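Local structure of GlcNAc-alpha-1,4-Gal-releasing endo-beta-galactosidase (Clostridium perfringens, 1UPS) at residues A[41-46]-A[65-70]; A[73-78]-A[268-273]; A[96-101]-A[248-253]; A[134-139]-A[212-217]. The protein probably hydrolyses internal beta-galactosidic bonds of glycans, releasing GlcNAc-alpha-1,4-Gal, and holds a bound calcium ion. One frame throughout, in Å; residues are numbered along the deposited sequence. Where two conformers were deposited one is given.

In the fold
All four contacts lie in the glycoside hydrolase family 16 part of the chain, whose facing antiparallel sheets fit the concanavalin-like jelly-roll sandwich. Contact 2 is central: its centre is about 9 Å from that of contact 1, 10 Å from contact 4 and 11 Å from contact 3. Contacts 1, 2 and 4 reach one sheet, whereas contact 3 joins two strands of the other. Arg68 NH2 to Glu268 OE2 (2.9 Å) ties contact 1 to contact 2, and Tyr77 O to Ser96 OG (2.6 Å) bridges contacts 2 and 3. The calcium ion sits in contact 2 on Asp272, whose OD1 is 2.8 Å from Arg134 NH1 of contact 4.

Contact 1 (A[41-46]-A[65-70]); sequences PTLDRE and ANYRFE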
# COMPACT_ATOMS: atom_id res chain seq x y z
N PRO A 41 -8.95 6.93 28.71
CA PRO A 41 -9.48 5.55 28.72
C PRO A 41 -10.77 5.34 27.92
O PRO A 41 -11.32 4.24 27.94
CB PRO A 41 -9.76 5.33 30.20
CG PRO A 41 -10.20 6.67 30.68
CD PRO A 41 -9.43 7.70 29.87
N THR A 42 -11.25 6.37 27.23
CA THR A 42 -12.44 6.19 26.39
C THR A 42 -12.18 6.53 24.93
O THR A 42 -11.38 7.42 24.61
CB THR A 42 -13.63 7.01 26.90
OG1 THR A 42 -13.31 8.39 26.82
CG2 THR A 42 -13.86 6.81 28.39
N LEU A 43 -12.90 5.83 24.06
CA LEU A 43 -12.83 6.07 22.63
C LEU A 43 -13.46 7.43 22.33
O LEU A 43 -14.52 7.75 22.85
CB LEU A 43 -13.60 4.98 21.90
CG LEU A 43 -13.50 4.98 20.37
CD1 LEU A 43 -12.10 4.56 19.92
CD2 LEU A 43 -14.54 4.01 19.81
N ASP A 44 -12.80 8.22 21.48
CA ASP A 44 -13.29 9.55 21.12
C ASP A 44 -14.43 9.38 20.12
O ASP A 44 -14.20 9.07 18.94
CB ASP A 44 -12.16 10.39 20.51
CG ASP A 44 -12.56 11.84 20.27
OD1 ASP A 44 -13.76 12.15 20.13
OD2 ASP A 44 -11.71 12.74 20.20
N ARG A 45 -15.66 9.60 20.58
CA ARG A 45 -16.83 9.31 19.75
C ARG A 45 -17.12 10.41 18.71
O ARG A 45 -18.05 10.29 17.90
CB ARG A 45 -18.04 9.00 20.63
CG ARG A 45 -17.81 7.72 21.44
CD ARG A 45 -19.04 7.13 22.08
NE ARG A 45 -18.71 5.93 22.84
CZ ARG A 45 -18.65 4.70 22.32
NH1 ARG A 45 -18.91 4.49 21.04
NH2 ARG A 45 -18.34 3.67 23.10
N GLU A 46 -16.31 11.47 18.73
CA GLU A 46 -16.35 12.44 17.65
C GLU A 46 -15.53 11.95 16.46
O GLU A 46 -15.65 12.50 15.36
CB GLU A 46 -15.87 13.82 18.14
CG GLU A 46 -16.86 14.55 19.06
CD GLU A 46 -18.24 14.74 18.45
OE1 GLU A 46 -19.24 14.46 19.14
OE2 GLU A 46 -18.34 15.19 17.28
N ALA A 65 -17.53 -3.78 19.21
CA ALA A 65 -16.14 -4.13 19.46
C ALA A 65 -15.87 -4.30 20.94
O ALA A 65 -16.53 -3.66 21.77
CB ALA A 65 -15.21 -3.06 18.91
N ASN A 66 -14.90 -5.15 21.26
CA ASN A 66 -14.29 -5.13 22.58
C ASN A 66 -12.91 -4.51 22.47
O ASN A 66 -12.21 -4.75 21.50
CB ASN A 66 -14.23 -6.52 23.20
CG ASN A 66 -15.62 -7.03 23.53
OD1 ASN A 66 -16.39 -6.37 24.26
ND2 ASN A 66 -15.96 -8.19 22.98
N TYR A 67 -12.57 -3.68 23.44
CA TYR A 67 -11.28 -2.98 23.42
C TYR A 67 -11.02 -2.36 24.80
O TYR A 67 -11.93 -2.25 25.64
CB TYR A 67 -11.25 -1.88 22.33
CG TYR A 67 -12.33 -0.81 22.51
CD1 TYR A 67 -13.62 -1.02 22.01
CD2 TYR A 67 -12.06 0.37 23.21
CE1 TYR A 67 -14.62 -0.07 22.19
CE2 TYR A 67 -13.08 1.34 23.40
CZ TYR A 67 -14.35 1.11 22.88
OH TYR A 67 -15.36 2.03 23.06
N ARG A 68 -9.75 -2.01 25.03
CA ARG A 68 -9.33 -1.23 26.20
C ARG A 68 -8.21 -0.31 25.73
O ARG A 68 -7.78 -0.37 24.57
CB ARG A 68 -8.85 -2.13 27.35
CG ARG A 68 -7.63 -3.01 27.07
CD ARG A 68 -7.35 -4.11 28.13
NE ARG A 68 -6.03 -4.72 27.95
CZ ARG A 68 -5.78 -5.84 27.27
NH1 ARG A 68 -4.53 -6.27 27.15
NH2 ARG A 68 -6.75 -6.54 26.70
N PHE A 69 -7.77 0.57 26.63
CA PHE A 69 -6.58 1.38 26.37
C PHE A 69 -5.53 0.97 27.37
O PHE A 69 -5.84 0.85 28.56
CB PHE A 69 -6.93 2.87 26.50
CG PHE A 69 -7.86 3.35 25.42
CD1 PHE A 69 -7.35 3.91 24.24
CD2 PHE A 69 -9.24 3.20 25.56
CE1 PHE A 69 -8.21 4.32 23.21
CE2 PHE A 69 -10.11 3.62 24.53
CZ PHE A 69 -9.58 4.18 23.37
N GLU A 70 -4.32 0.71 26.90
CA GLU A 70 -3.23 0.20 27.76
C GLU A 70 -1.91 0.82 27.30
O GLU A 70 -1.56 0.74 26.12
CB GLU A 70 -3.20 -1.35 27.74
CG GLU A 70 -2.07 -2.00 28.56
CD GLU A 70 -2.17 -3.53 28.64
OE1 GLU A 70 -1.19 -4.20 29.12
OE2 GLU A 70 -3.24 -4.08 28.29
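Phe69 and Tyr67 reach out from strand 66-70 to meet the loop 41-46, and they do so differently. The Phe69 ring lies against loop backbone: its CD2 comes 3.3 Å from Pro41 O, and its CE2 is 3.6 Å from Leu43 N. Both approaches are oblique to the ring. The Leu43 side chain adds little here, its CD1 staying 4.3 Å from Phe69 CZ. Phe69 CG stands beside its own backbone N (chi1 -68°), which carries the ring toward the carbonyl of Pro41, a residue preceded by a cis peptide bond. The strand belongs to the larger sheet of a jelly-roll domain of glycoside hydrolase family 16, pairing there with strand 73-78, and the loop follows strand 30-36. Tyr67 meets side chains instead. Its long axis crosses Leu43 at about a right angle, with Leu43 CB 3.6 Å from Tyr67 OH and 4.0 Å from CE2. Beyond the leucine, Arg45 NH2 approaches Tyr67 OH at 3.4 Å, but the angle is poor for a hydrogen bond and the guanidinium and ring planes are 60° apart. What joins the two polar ends is Asp50, whose OD1 is hydrogen-bonded to Tyr67 OH and salt-bridged to Arg45 NH2. Leu43 itself is buried, also packing on Trp48 and on Ile98 of strand 94-99.

Contact 2 (A[73-78]-A[268-273]); sequences SLVEYI and EWAIDY. With CA (calcium ion), chain C.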
# COMPACT_ATOMS: atom_id res chain seq x y z
N SER A 73 -1.96 3.06 24.23
CA SER A 73 -2.41 2.44 22.97
C SER A 73 -3.86 2.01 23.04
O SER A 73 -4.36 1.64 24.11
CB SER A 73 -1.56 1.20 22.65
OG SER A 73 -0.24 1.58 22.29
N LEU A 74 -4.54 2.06 21.90
CA LEU A 74 -5.79 1.32 21.76
C LEU A 74 -5.46 -0.17 21.62
O LEU A 74 -4.67 -0.57 20.73
CB LEU A 74 -6.57 1.80 20.53
CG LEU A 74 -7.78 0.96 20.09
CD1 LEU A 74 -8.91 1.11 21.10
CD2 LEU A 74 -8.22 1.41 18.68
N VAL A 75 -6.06 -0.99 22.48
CA VAL A 75 -5.93 -2.44 22.41
C VAL A 75 -7.30 -3.05 22.08
O VAL A 75 -8.14 -3.28 22.97
CB VAL A 75 -5.34 -3.04 23.72
CG1 VAL A 75 -5.26 -4.59 23.67
CG2 VAL A 75 -3.98 -2.43 24.03
N GLU A 76 -7.52 -3.30 20.79
CA GLU A 76 -8.71 -4.04 20.34
C GLU A 76 -8.48 -5.51 20.64
O GLU A 76 -7.40 -6.01 20.39
CB GLU A 76 -8.87 -3.87 18.83
CG GLU A 76 -9.16 -2.44 18.44
CD GLU A 76 -9.39 -2.28 16.94
OE1 GLU A 76 -10.26 -1.46 16.55
OE2 GLU A 76 -8.70 -2.97 16.16
N TYR A 77 -9.50 -6.20 21.14
CA TYR A 77 -9.34 -7.61 21.47
C TYR A 77 -10.60 -8.41 21.21
O TYR A 77 -11.72 -7.87 21.22
CB TYR A 77 -8.85 -7.81 22.92
CG TYR A 77 -9.76 -7.33 24.04
CD1 TYR A 77 -9.61 -6.05 24.60
CD2 TYR A 77 -10.74 -8.17 24.57
CE1 TYR A 77 -10.44 -5.62 25.68
CE2 TYR A 77 -11.57 -7.75 25.63
CZ TYR A 77 -11.41 -6.49 26.18
OH TYR A 77 -12.24 -6.10 27.22
N ILE A 78 -10.40 -9.70 20.96
CA ILE A 78 -11.48 -10.67 20.85
C ILE A 78 -11.33 -11.66 22.00
O ILE A 78 -10.28 -12.28 22.15
CB ILE A 78 -11.39 -11.44 19.53
CG1 ILE A 78 -11.33 -10.47 18.33
CG2 ILE A 78 -12.58 -12.44 19.41
CD1 ILE A 78 -10.99 -11.17 16.97
N GLU A 268 -5.37 -9.94 20.37
CA GLU A 268 -5.28 -8.52 20.58
C GLU A 268 -4.06 -7.91 19.91
O GLU A 268 -3.03 -8.58 19.76
CB GLU A 268 -5.28 -8.18 22.07
CG GLU A 268 -4.23 -8.86 22.92
CD GLU A 268 -4.44 -8.59 24.42
OE1 GLU A 268 -3.46 -8.44 25.16
OE2 GLU A 268 -5.61 -8.49 24.86
N TRP A 269 -4.20 -6.65 19.53
CA TRP A 269 -3.07 -5.83 19.08
C TRP A 269 -3.16 -4.44 19.65
O TRP A 269 -4.16 -4.08 20.29
CB TRP A 269 -2.95 -5.78 17.55
CG TRP A 269 -4.05 -5.04 16.76
CD1 TRP A 269 -5.41 -5.05 16.98
CD2 TRP A 269 -3.84 -4.25 15.59
NE1 TRP A 269 -6.05 -4.29 16.01
CE2 TRP A 269 -5.10 -3.80 15.15
CE3 TRP A 269 -2.70 -3.87 14.87
CZ2 TRP A 269 -5.26 -3.00 14.01
CZ3 TRP A 269 -2.85 -3.07 13.74
CH2 TRP A 269 -4.12 -2.65 13.32
N ALA A 270 -2.10 -3.65 19.45
CA ALA A 270 -2.01 -2.36 20.11
C ALA A 270 -1.66 -1.27 19.11
O ALA A 270 -0.70 -1.42 18.35
CB ALA A 270 -0.95 -2.40 21.24
N ILE A 271 -2.45 -0.20 19.09
CA ILE A 271 -2.18 0.93 18.20
C ILE A 271 -1.87 2.18 19.02
O ILE A 271 -2.72 2.67 19.75
CB ILE A 271 -3.37 1.19 17.26
CG1 ILE A 271 -3.79 -0.10 16.53
CG2 ILE A 271 -3.03 2.28 16.23
CD1 ILE A 271 -5.28 -0.26 16.44
N ASP A 272 -0.65 2.70 18.87
CA ASP A 272 -0.18 3.85 19.66
C ASP A 272 -0.84 5.15 19.20
O ASP A 272 -1.25 5.98 20.02
CB ASP A 272 1.36 3.93 19.57
CG ASP A 272 1.93 5.11 20.34
OD1 ASP A 272 3.06 5.52 19.97
OD2 ASP A 272 1.35 5.67 21.30
N TYR A 273 -0.95 5.33 17.88
CA TYR A 273 -1.56 6.52 17.31
C TYR A 273 -1.93 6.29 15.86
O TYR A 273 -1.41 5.37 15.22
CB TYR A 273 -0.64 7.76 17.40
CG TYR A 273 0.68 7.70 16.61
CD1 TYR A 273 0.70 7.88 15.22
CD2 TYR A 273 1.90 7.57 17.28
CE1 TYR A 273 1.90 7.83 14.50
CE2 TYR A 273 3.11 7.54 16.57
CZ TYR A 273 3.10 7.68 15.20
OH TYR A 273 4.29 7.66 14.52
CA CA C . -0.53 6.90 22.09
O HOH W 1 1.70 3.21 23.30
O HOH W 2 -5.81 -2.31 18.74
O HOH W 3 1.38 7.11 23.67
O HOH W 4 0.62 8.72 21.06
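The calcium site of this family 16 jelly roll is anchored where strand 268-273 runs antiparallel to strand 73-78 (155° between their directions). Asp272 grips the ion with two atoms, its O and its OD2, each 2.4 Å from the metal; two waters and the backbone oxygens of Glu37 and Gly72 bind it too. Its remaining oxygen, OD1, forms a salt bridge with Arg134, so both carboxylate oxygens face positive charge. One water links the site to the neighbouring strand, 2.7 Å from Ser73 OG but only weakly bonded to Asp272 OD2; Ser73 OG also bonds Tyr214. Pairing is firm next to the site: Ile271 N donates to Leu74 O at 2.8 Å (166°), in the carbonyl plane, while the return bond from Leu74 N is more bent. Farther along, the strands are held less directly. A second water donates to Leu74 O and Trp269 O and accepts from Glu76 N, and the direct bond from Trp269 N to Glu76 O is weak. Leu74, Glu76, Trp269 and Ile271 share one face, where Ile271 CD1 lies over one face of the indole, toward its rim, and meets Leu74 CD2 at 4.1 Å. On the other face Glu268 CB packs on Tyr77 CB, its carboxylate being engaged by Arg68. Glu76, extended beyond CG, runs beside the indole, and Trp269 NE1 donates to Glu76 OE2 at 3.0 Å, on the anti side of that oxygen, with the acceptor 18° out of the ring plane.

Contact 3 (A[96-101]-A[248-253]); sequences SAIMSF and TILNIY
Thr248 is held by Ser100 at two points: Thr248 O accepts from Ser100 N at 2.8 Å, and Thr248 N donates to Ser100 OG at 2.9 Å. That hydroxyl sits between the backbone N and the carbonyl carbon (chi1 76°), turned to the other strand, and also bonds Tyr124 O. Ile249 follows on the face it shares with Met99, the two lying side by side, its CD1 4.0 Å from Met99 SD, while its CG1 meets Phe101 CE1 at 4.0 Å. Leu250 makes the straightest pairing, Ile98 N to Leu250 O at 2.9 Å (168°) with the return bond nearly as straight; its CB packs on Ile98 CG1, facing the other sheet of the sandwich. Asn251 and Ala97 form a non-hydrogen-bonded pair. The Asn251 amide donates from ND2 to Tyr253 OH, the hydroxyl being in the amide plane, and accepts through OD1 from Trp149 NE1. Ile252 closes the ladder against Ser96 with two bent bonds, 3.1 and 3.2 Å between Ser96 N and Ile252 O and between Ile252 N and Ser96 O. Five backbone-to-backbone bonds and one to the Ser100 hydroxyl thus hold this buried antiparallel pair, and partners at both ends of the Asn251 amide fix its rotation.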
# COMPACT_ATOMS: atom_id res chain seq x y z
N SER A 96 -13.37 -7.44 16.33
CA SER A 96 -13.56 -6.23 17.12
C SER A 96 -13.06 -5.06 16.28
O SER A 96 -11.85 -4.97 15.98
CB SER A 96 -12.79 -6.29 18.44
OG SER A 96 -13.46 -7.11 19.38
N ALA A 97 -13.95 -4.13 15.96
CA ALA A 97 -13.62 -3.04 15.02
C ALA A 97 -14.01 -1.64 15.52
O ALA A 97 -15.04 -1.48 16.21
CB ALA A 97 -14.30 -3.29 13.65
N ILE A 98 -13.23 -0.64 15.12
CA ILE A 98 -13.71 0.74 15.16
C ILE A 98 -13.70 1.29 13.74
O ILE A 98 -12.91 0.84 12.90
CB ILE A 98 -12.91 1.64 16.15
CG1 ILE A 98 -11.44 1.81 15.72
CG2 ILE A 98 -13.01 1.07 17.57
CD1 ILE A 98 -10.69 2.93 16.47
N MET A 99 -14.60 2.25 13.47
CA MET A 99 -14.65 2.84 12.13
C MET A 99 -14.77 4.34 12.25
O MET A 99 -15.38 4.82 13.19
CB MET A 99 -15.85 2.32 11.33
CG MET A 99 -16.04 0.80 11.35
SD MET A 99 -17.10 0.21 10.02
CE MET A 99 -18.66 1.15 10.40
N SER A 100 -14.20 5.08 11.29
CA SER A 100 -14.28 6.55 11.28
C SER A 100 -15.54 7.11 10.58
O SER A 100 -15.58 8.28 10.20
CB SER A 100 -13.01 7.15 10.66
OG SER A 100 -13.02 7.01 9.24
N PHE A 101 -16.56 6.27 10.44
CA PHE A 101 -17.81 6.65 9.75
C PHE A 101 -18.90 5.65 10.14
O PHE A 101 -18.63 4.60 10.75
CB PHE A 101 -17.61 6.59 8.22
CG PHE A 101 -17.30 5.20 7.73
CD1 PHE A 101 -15.98 4.72 7.77
CD2 PHE A 101 -18.32 4.34 7.33
CE1 PHE A 101 -15.69 3.40 7.39
CE2 PHE A 101 -18.05 3.02 6.93
CZ PHE A 101 -16.72 2.55 6.96
N THR A 248 -12.09 5.00 7.35
CA THR A 248 -11.06 4.14 7.92
C THR A 248 -11.66 3.11 8.87
O THR A 248 -12.54 3.44 9.66
CB THR A 248 -10.04 5.02 8.71
OG1 THR A 248 -9.35 5.87 7.77
CG2 THR A 248 -8.92 4.15 9.35
N ILE A 249 -11.15 1.89 8.79
CA ILE A 249 -11.51 0.83 9.75
C ILE A 249 -10.23 0.30 10.38
O ILE A 249 -9.24 0.07 9.67
CB ILE A 249 -12.26 -0.33 9.02
CG1 ILE A 249 -13.50 0.21 8.27
CG2 ILE A 249 -12.58 -1.48 10.03
CD1 ILE A 249 -14.27 -0.85 7.46
N LEU A 250 -10.25 0.11 11.70
CA LEU A 250 -9.15 -0.54 12.40
C LEU A 250 -9.78 -1.71 13.16
O LEU A 250 -10.66 -1.51 13.99
CB LEU A 250 -8.48 0.43 13.39
CG LEU A 250 -7.53 1.45 12.77
CD1 LEU A 250 -7.31 2.66 13.75
CD2 LEU A 250 -6.21 0.79 12.41
N ASN A 251 -9.32 -2.92 12.87
CA ASN A 251 -9.97 -4.10 13.46
C ASN A 251 -9.08 -5.33 13.54
O ASN A 251 -7.93 -5.33 13.07
CB ASN A 251 -11.38 -4.36 12.83
CG ASN A 251 -11.36 -4.82 11.38
OD1 ASN A 251 -10.40 -4.61 10.65
ND2 ASN A 251 -12.47 -5.46 10.95
N ILE A 252 -9.60 -6.35 14.21
CA ILE A 252 -8.88 -7.60 14.39
C ILE A 252 -9.89 -8.73 14.23
O ILE A 252 -11.06 -8.55 14.53
CB ILE A 252 -8.17 -7.62 15.77
CG1 ILE A 252 -7.31 -8.88 15.93
CG2 ILE A 252 -9.19 -7.40 16.94
CD1 ILE A 252 -6.26 -8.79 17.08
N TYR A 253 -9.43 -9.87 13.70
CA TYR A 253 -10.33 -10.96 13.33
C TYR A 253 -9.78 -12.28 13.83
O TYR A 253 -8.55 -12.47 13.96
CB TYR A 253 -10.32 -11.14 11.83
CG TYR A 253 -10.87 -10.05 10.98
CD1 TYR A 253 -10.10 -8.94 10.65
CD2 TYR A 253 -12.18 -10.15 10.45
CE1 TYR A 253 -10.61 -7.93 9.80
CE2 TYR A 253 -12.69 -9.15 9.61
CZ TYR A 253 -11.89 -8.04 9.29
OH TYR A 253 -12.37 -7.04 8.46

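Contact 4 (A[134-139]-A[212-217]); sequences RAKLSN and SEYHIY
Tyr214 is clasped between two basic side chains where strands 129-136 and 215-221 pair in the larger sheet of the family 16 jelly roll. Over one ring face stands Lys136 CB, a CH-pi contact 3.9 Å from the centroid and 8° off the normal. Over the opposite face comes Arg134, its guanidinium only 11° from parallel with the ring. The overlap is offset: Tyr214 CB, not the ring centre, sits over the middle of the guanidinium, 3.6 Å from Arg134 CZ, and NH1 reaches in over the ring to 3.9 Å from Tyr214 CG. Extended from CG to NE, the arginine crosses the tyrosine at about a right angle on its way to Asp272. Lys136 instead bends at its third torsion (66°), which folds CE back to 4.0 Å from Tyr214 CE2. The phenol end of Tyr214 points to its partner Ser73. Beneath these side chains the strands are locked at one hydrogen-bonded antiparallel pair, Ala135 with His215, both bonds 2.9 Å. His215 is steadied in turn by Glu213, which accepts from NE2 through its anti lone pair at 2.7 Å, and by Asp231 at ND1. At the ring edge of Tyr217, a water lies 2.8 Å from its OH and 2.8 Å from Ala135 O.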
# COMPACT_ATOMS: atom_id res chain seq x y z
N ARG A 134 1.31 3.73 14.34
CA ARG A 134 2.41 3.06 14.99
C ARG A 134 1.75 1.95 15.80
O ARG A 134 0.83 2.21 16.57
CB ARG A 134 3.16 4.04 15.90
CG ARG A 134 4.31 3.42 16.68
CD ARG A 134 5.24 4.50 17.29
NE ARG A 134 6.40 3.95 17.99
CZ ARG A 134 6.43 3.67 19.29
NH1 ARG A 134 5.35 3.85 20.04
NH2 ARG A 134 7.55 3.20 19.86
N ALA A 135 2.17 0.71 15.56
CA ALA A 135 1.41 -0.42 16.09
C ALA A 135 2.32 -1.59 16.42
O ALA A 135 3.38 -1.74 15.83
CB ALA A 135 0.32 -0.87 15.03
N LYS A 136 1.87 -2.42 17.38
CA LYS A 136 2.51 -3.68 17.73
C LYS A 136 1.46 -4.77 17.49
O LYS A 136 0.35 -4.71 18.05
CB LYS A 136 2.95 -3.66 19.20
CG LYS A 136 3.46 -5.00 19.70
CD LYS A 136 4.30 -4.89 20.97
CE LYS A 136 3.54 -4.42 22.19
NZ LYS A 136 4.56 -4.14 23.29
N LEU A 137 1.81 -5.74 16.65
CA LEU A 137 0.83 -6.72 16.16
C LEU A 137 0.62 -7.87 17.14
O LEU A 137 1.40 -8.05 18.08
CB LEU A 137 1.27 -7.27 14.80
CG LEU A 137 1.60 -6.24 13.70
CD1 LEU A 137 1.78 -6.94 12.36
CD2 LEU A 137 0.56 -5.17 13.58
N SER A 138 -0.46 -8.63 16.93
CA SER A 138 -0.77 -9.75 17.80
C SER A 138 0.39 -10.73 17.92
O SER A 138 1.00 -11.07 16.91
CB SER A 138 -1.98 -10.52 17.27
OG SER A 138 -2.27 -11.63 18.13
N ASN A 139 0.67 -11.20 19.14
CA ASN A 139 1.67 -12.25 19.35
C ASN A 139 1.04 -13.63 19.63
O ASN A 139 1.73 -14.56 20.06
CB ASN A 139 2.66 -11.85 20.48
CG ASN A 139 2.03 -11.87 21.87
OD1 ASN A 139 0.85 -12.18 22.04
ND2 ASN A 139 2.85 -11.54 22.89
N SER A 212 6.36 -8.27 18.49
CA SER A 212 6.87 -7.97 19.83
C SER A 212 7.31 -6.52 20.02
O SER A 212 7.76 -6.13 21.12
CB SER A 212 8.03 -8.91 20.20
OG SER A 212 9.18 -8.61 19.42
N GLU A 213 7.21 -5.74 18.95
CA GLU A 213 7.71 -4.35 18.91
C GLU A 213 6.72 -3.41 18.22
O GLU A 213 5.98 -3.81 17.32
CB GLU A 213 9.03 -4.31 18.11
CG GLU A 213 10.14 -5.17 18.69
CD GLU A 213 11.24 -5.50 17.70
OE1 GLU A 213 12.17 -6.24 18.11
OE2 GLU A 213 11.20 -5.05 16.52
N TYR A 214 6.72 -2.14 18.62
CA TYR A 214 6.01 -1.13 17.85
C TYR A 214 6.81 -0.80 16.60
O TYR A 214 8.05 -0.58 16.68
CB TYR A 214 5.82 0.15 18.66
CG TYR A 214 4.71 0.02 19.66
CD1 TYR A 214 3.37 0.26 19.29
CD2 TYR A 214 4.99 -0.36 20.97
CE1 TYR A 214 2.33 0.16 20.25
CE2 TYR A 214 3.97 -0.47 21.92
CZ TYR A 214 2.64 -0.23 21.55
OH TYR A 214 1.65 -0.35 22.50
N HIS A 215 6.12 -0.76 15.46
CA HIS A 215 6.70 -0.27 14.20
C HIS A 215 5.74 0.71 13.54
O HIS A 215 4.58 0.80 13.93
CB HIS A 215 7.08 -1.43 13.28
CG HIS A 215 8.24 -2.20 13.82
ND1 HIS A 215 9.55 -1.85 13.54
CD2 HIS A 215 8.30 -3.23 14.70
CE1 HIS A 215 10.36 -2.67 14.19
NE2 HIS A 215 9.63 -3.51 14.91
N ILE A 216 6.25 1.49 12.60
CA ILE A 216 5.46 2.51 11.94
C ILE A 216 5.07 2.02 10.55
O ILE A 216 5.93 1.59 9.76
CB ILE A 216 6.23 3.89 11.90
CG1 ILE A 216 6.53 4.39 13.33
CG2 ILE A 216 5.42 4.94 11.17
CD1 ILE A 216 7.28 5.75 13.40
N TYR A 217 3.78 2.10 10.25
CA TYR A 217 3.22 1.72 8.96
C TYR A 217 2.55 2.95 8.38
O TYR A 217 1.77 3.62 9.06
CB TYR A 217 2.16 0.60 9.13
CG TYR A 217 2.74 -0.63 9.80
CD1 TYR A 217 2.65 -0.81 11.19
CD2 TYR A 217 3.40 -1.61 9.05
CE1 TYR A 217 3.18 -1.97 11.81
CE2 TYR A 217 3.94 -2.75 9.65
CZ TYR A 217 3.83 -2.91 11.04
OH TYR A 217 4.37 -4.03 11.63
O HOH W 5 4.50 -3.90 14.40